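Local coordinates for protein pantothenate synthetase (Francisella tularensis subsp. tularensis, PDB 3N8H) that probably condenses pantoate with beta-alanine in an ATP-dependent reaction, through a pantoyl-adenylate intermediate, to make pantothenate, at residues G27-M32 / N146-E151. Numbering follows the deposited sequence. Where two conformers were deposited one is given.
With AMP (adenosine monophosphate), chain D; PRO (proline), chain C.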
loop_
_atom_site.group_PDB
_atom_site.type_symbol
_atom_site.label_atom_id
_atom_site.label_comp_id
_atom_site.label_asym_id
_atom_site.label_seq_id
_atom_site.Cartn_x
_atom_site.Cartn_y
_atom_site.Cartn_z
ATOM N N GLY A 27 2.016 20.633 -8.779
ATOM C CA GLY A 27 0.974 19.872 -9.452
ATOM C C GLY A 27 1.530 18.650 -10.173
ATOM O O GLY A 27 2.593 18.703 -10.799
ATOM N N PHE A 28 0.814 17.541 -10.087
ATOM C CA PHE A 28 1.321 16.296 -10.648
ATOM C C PHE A 28 0.333 15.684 -11.635
ATOM O O PHE A 28 -0.843 15.512 -11.320
ATOM C CB PHE A 28 1.633 15.302 -9.526
ATOM C CG PHE A 28 2.047 13.923 -10.021
ATOM C CD1 PHE A 28 1.584 12.775 -9.387
ATOM C CD2 PHE A 28 2.885 13.783 -11.118
ATOM C CE1 PHE A 28 1.959 11.505 -9.837
ATOM C CE2 PHE A 28 3.277 12.512 -11.577
ATOM C CZ PHE A 28 2.822 11.382 -10.935
ATOM N N VAL A 29 0.800 15.358 -12.830
ATOM C CA VAL A 29 -0.066 14.689 -13.799
ATOM C C VAL A 29 0.540 13.340 -14.222
ATOM O O VAL A 29 1.417 13.306 -15.053
ATOM C CB VAL A 29 -0.310 15.558 -15.063
ATOM C CG1 VAL A 29 -1.275 14.837 -16.031
ATOM C CG2 VAL A 29 -0.902 16.948 -14.718
ATOM N N PRO A 30 0.078 12.222 -13.633
ATOM C CA PRO A 30 0.644 10.924 -14.050
ATOM C C PRO A 30 0.047 10.493 -15.388
ATOM O O PRO A 30 -1.140 10.724 -15.638
ATOM C CB PRO A 30 0.196 9.958 -12.928
ATOM C CG PRO A 30 -1.107 10.577 -12.404
ATOM C CD PRO A 30 -0.912 12.096 -12.550
ATOM N N THR A 31 0.847 9.871 -16.247
ATOM C CA THR A 31 0.326 9.384 -17.539
ATOM C C THR A 31 1.131 8.153 -17.918
ATOM O O THR A 31 2.111 7.825 -17.257
ATOM C CB THR A 31 0.469 10.459 -18.681
ATOM O OG1 THR A 31 1.765 10.386 -19.286
ATOM C CG2 THR A 31 0.272 11.889 -18.154
HETATM N N MSE A 32 0.733 7.488 -18.991
HETATM C CA MSE A 32 1.509 6.375 -19.542
HETATM C C MSE A 32 2.032 6.772 -20.937
HETATM O O MSE A 32 2.261 5.927 -21.790
HETATM C CB MSE A 32 0.679 5.087 -19.595
HETATM C CG MSE A 32 -0.061 4.762 -18.271
HETATM SE SE MSE A 32 -0.384 2.841 -18.021
HETATM C CE MSE A 32 -1.573 2.563 -19.552
ATOM N N ASN A 146 -1.125 18.910 -5.542
ATOM C CA ASN A 146 -2.310 18.701 -6.369
ATOM C C ASN A 146 -2.151 17.597 -7.407
ATOM O O ASN A 146 -1.173 17.564 -8.155
ATOM C CB ASN A 146 -2.718 19.989 -7.080
ATOM C CG ASN A 146 -3.118 21.088 -6.102
ATOM O OD1 ASN A 146 -4.043 20.930 -5.310
ATOM N ND2 ASN A 146 -2.414 22.195 -6.156
ATOM N N LEU A 147 -3.138 16.709 -7.453
ATOM C CA LEU A 147 -3.136 15.594 -8.405
ATOM C C LEU A 147 -4.267 15.776 -9.420
ATOM O O LEU A 147 -5.409 15.974 -9.033
ATOM C CB LEU A 147 -3.341 14.254 -7.675
ATOM C CG LEU A 147 -3.367 12.988 -8.550
ATOM C CD1 LEU A 147 -2.073 12.847 -9.333
ATOM C CD2 LEU A 147 -3.664 11.692 -7.709
ATOM N N TYR A 148 -3.946 15.671 -10.709
ATOM C CA TYR A 148 -4.934 15.885 -11.785
ATOM C C TYR A 148 -5.261 14.564 -12.490
ATOM O O TYR A 148 -4.360 13.862 -12.955
ATOM C CB TYR A 148 -4.437 16.983 -12.772
ATOM C CG TYR A 148 -4.262 18.288 -12.023
ATOM C CD1 TYR A 148 -5.271 19.230 -11.989
ATOM C CD2 TYR A 148 -3.142 18.510 -11.258
ATOM C CE1 TYR A 148 -5.152 20.395 -11.234
ATOM C CE2 TYR A 148 -3.007 19.662 -10.511
ATOM C CZ TYR A 148 -4.009 20.597 -10.493
ATOM O OH TYR A 148 -3.835 21.749 -9.735
ATOM N N LEU A 149 -6.558 14.231 -12.513
ATOM C CA LEU A 149 -7.065 12.974 -13.043
ATOM C C LEU A 149 -8.230 13.258 -13.986
ATOM O O LEU A 149 -8.991 14.208 -13.770
ATOM C CB LEU A 149 -7.557 12.055 -11.904
ATOM C CG LEU A 149 -6.595 11.576 -10.806
ATOM C CD1 LEU A 149 -7.342 10.729 -9.786
ATOM C CD2 LEU A 149 -5.430 10.782 -11.412
ATOM N N GLY A 150 -8.376 12.432 -15.026
ATOM C CA GLY A 150 -9.472 12.584 -15.960
ATOM C C GLY A 150 -10.712 11.821 -15.482
ATOM O O GLY A 150 -10.634 10.691 -14.991
ATOM N N GLU A 151 -11.869 12.455 -15.619
ATOM C CA GLU A 151 -13.142 11.818 -15.296
ATOM C C GLU A 151 -13.409 10.541 -16.126
ATOM O O GLU A 151 -14.148 9.632 -15.704
ATOM C CB GLU A 151 -14.258 12.835 -15.521
ATOM C CG GLU A 151 -15.646 12.305 -15.295
ATOM C CD GLU A 151 -16.686 13.312 -15.703
ATOM O OE1 GLU A 151 -17.240 13.177 -16.815
ATOM O OE2 GLU A 151 -16.930 14.249 -14.915
HETATM P P AMP D . -3.539 7.294 -19.308
HETATM O O1P AMP D . -2.250 7.894 -19.862
HETATM O O2P AMP D . -4.566 6.875 -20.316
HETATM O O3P AMP D . -3.303 6.268 -18.261
HETATM O "O5'" AMP D . -4.275 8.586 -18.660
HETATM C "C5'" AMP D . -3.589 9.525 -17.831
HETATM C "C4'" AMP D . -4.568 10.513 -17.244
HETATM O "O4'" AMP D . -5.211 11.246 -18.336
HETATM C "C3'" AMP D . -5.696 9.870 -16.418
HETATM O "O3'" AMP D . -6.064 10.744 -15.337
HETATM C "C2'" AMP D . -6.831 9.799 -17.431
HETATM O "O2'" AMP D . -8.141 9.699 -16.893
HETATM C "C1'" AMP D . -6.617 11.093 -18.212
HETATM N N9 AMP D . -7.276 11.074 -19.523
HETATM C C8 AMP D . -7.161 10.099 -20.455
HETATM N N7 AMP D . -7.939 10.382 -21.537
HETATM C C5 AMP D . -8.588 11.546 -21.280
HETATM C C6 AMP D . -9.555 12.399 -22.003
HETATM N N6 AMP D . -9.989 12.023 -23.217
HETATM N N1 AMP D . -9.990 13.532 -21.423
HETATM C C2 AMP D . -9.556 13.870 -20.185
HETATM N N3 AMP D . -8.668 13.149 -19.467
HETATM C C4 AMP D . -8.149 11.992 -19.955
HETATM N N PRO C . -5.308 4.040 -18.717
HETATM C CA PRO C . -4.782 3.025 -17.808
HETATM C C PRO C . -4.662 1.680 -18.525
HETATM O O PRO C . -5.146 1.552 -19.657
HETATM C CB PRO C . -5.853 2.960 -16.717
HETATM C CG PRO C . -6.419 4.341 -16.684
HETATM C CD PRO C . -6.383 4.840 -18.107
HETATM O O HOH W 1 -3.662 11.747 -14.354
#
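Phe-28 N donates to Asn-146 O (2.8 Å) and Phe-28 O accepts from Tyr-148 N (3.2 Å), pairing 26-31 and 146-150 as neighbouring parallel strands in the Rossmann-like sheet of this HUP-clan ligase. On one face, Phe-28 and Leu-147 run side by side, their CD1 atoms 3.7 Å apart. With CG anti to the backbone N (chi1 180°) and chi2 at 59°, Leu-147 brings the same CD1 back to within 3.5 Å of Pro-30 CD, the two side chains crossing at about a right angle. On the other face Tyr-148 lies beside Gly-27: ring atom CE2 is 4.1 Å from Gly-27 CA, which meets the ring at its edge. Its hydroxyl bonds to Glu-49 and Asn-50, tying the strand to the end of helix 37-49, while Val-29 CG2 packs on Tyr-148 CB. At Pro-30, which has no N-H to offer Tyr-148 O, the ladder stops; the strands are already spreading, and AMP sits between their C-terminal ends. Met-32 N holds AMP O1P, and Gly-150 N holds AMP O3' (2.9 Å). One water donates to both Pro-30 O (3.0 Å) and Tyr-148 O (2.6 Å) and also hydrogen-bonds AMP O3'.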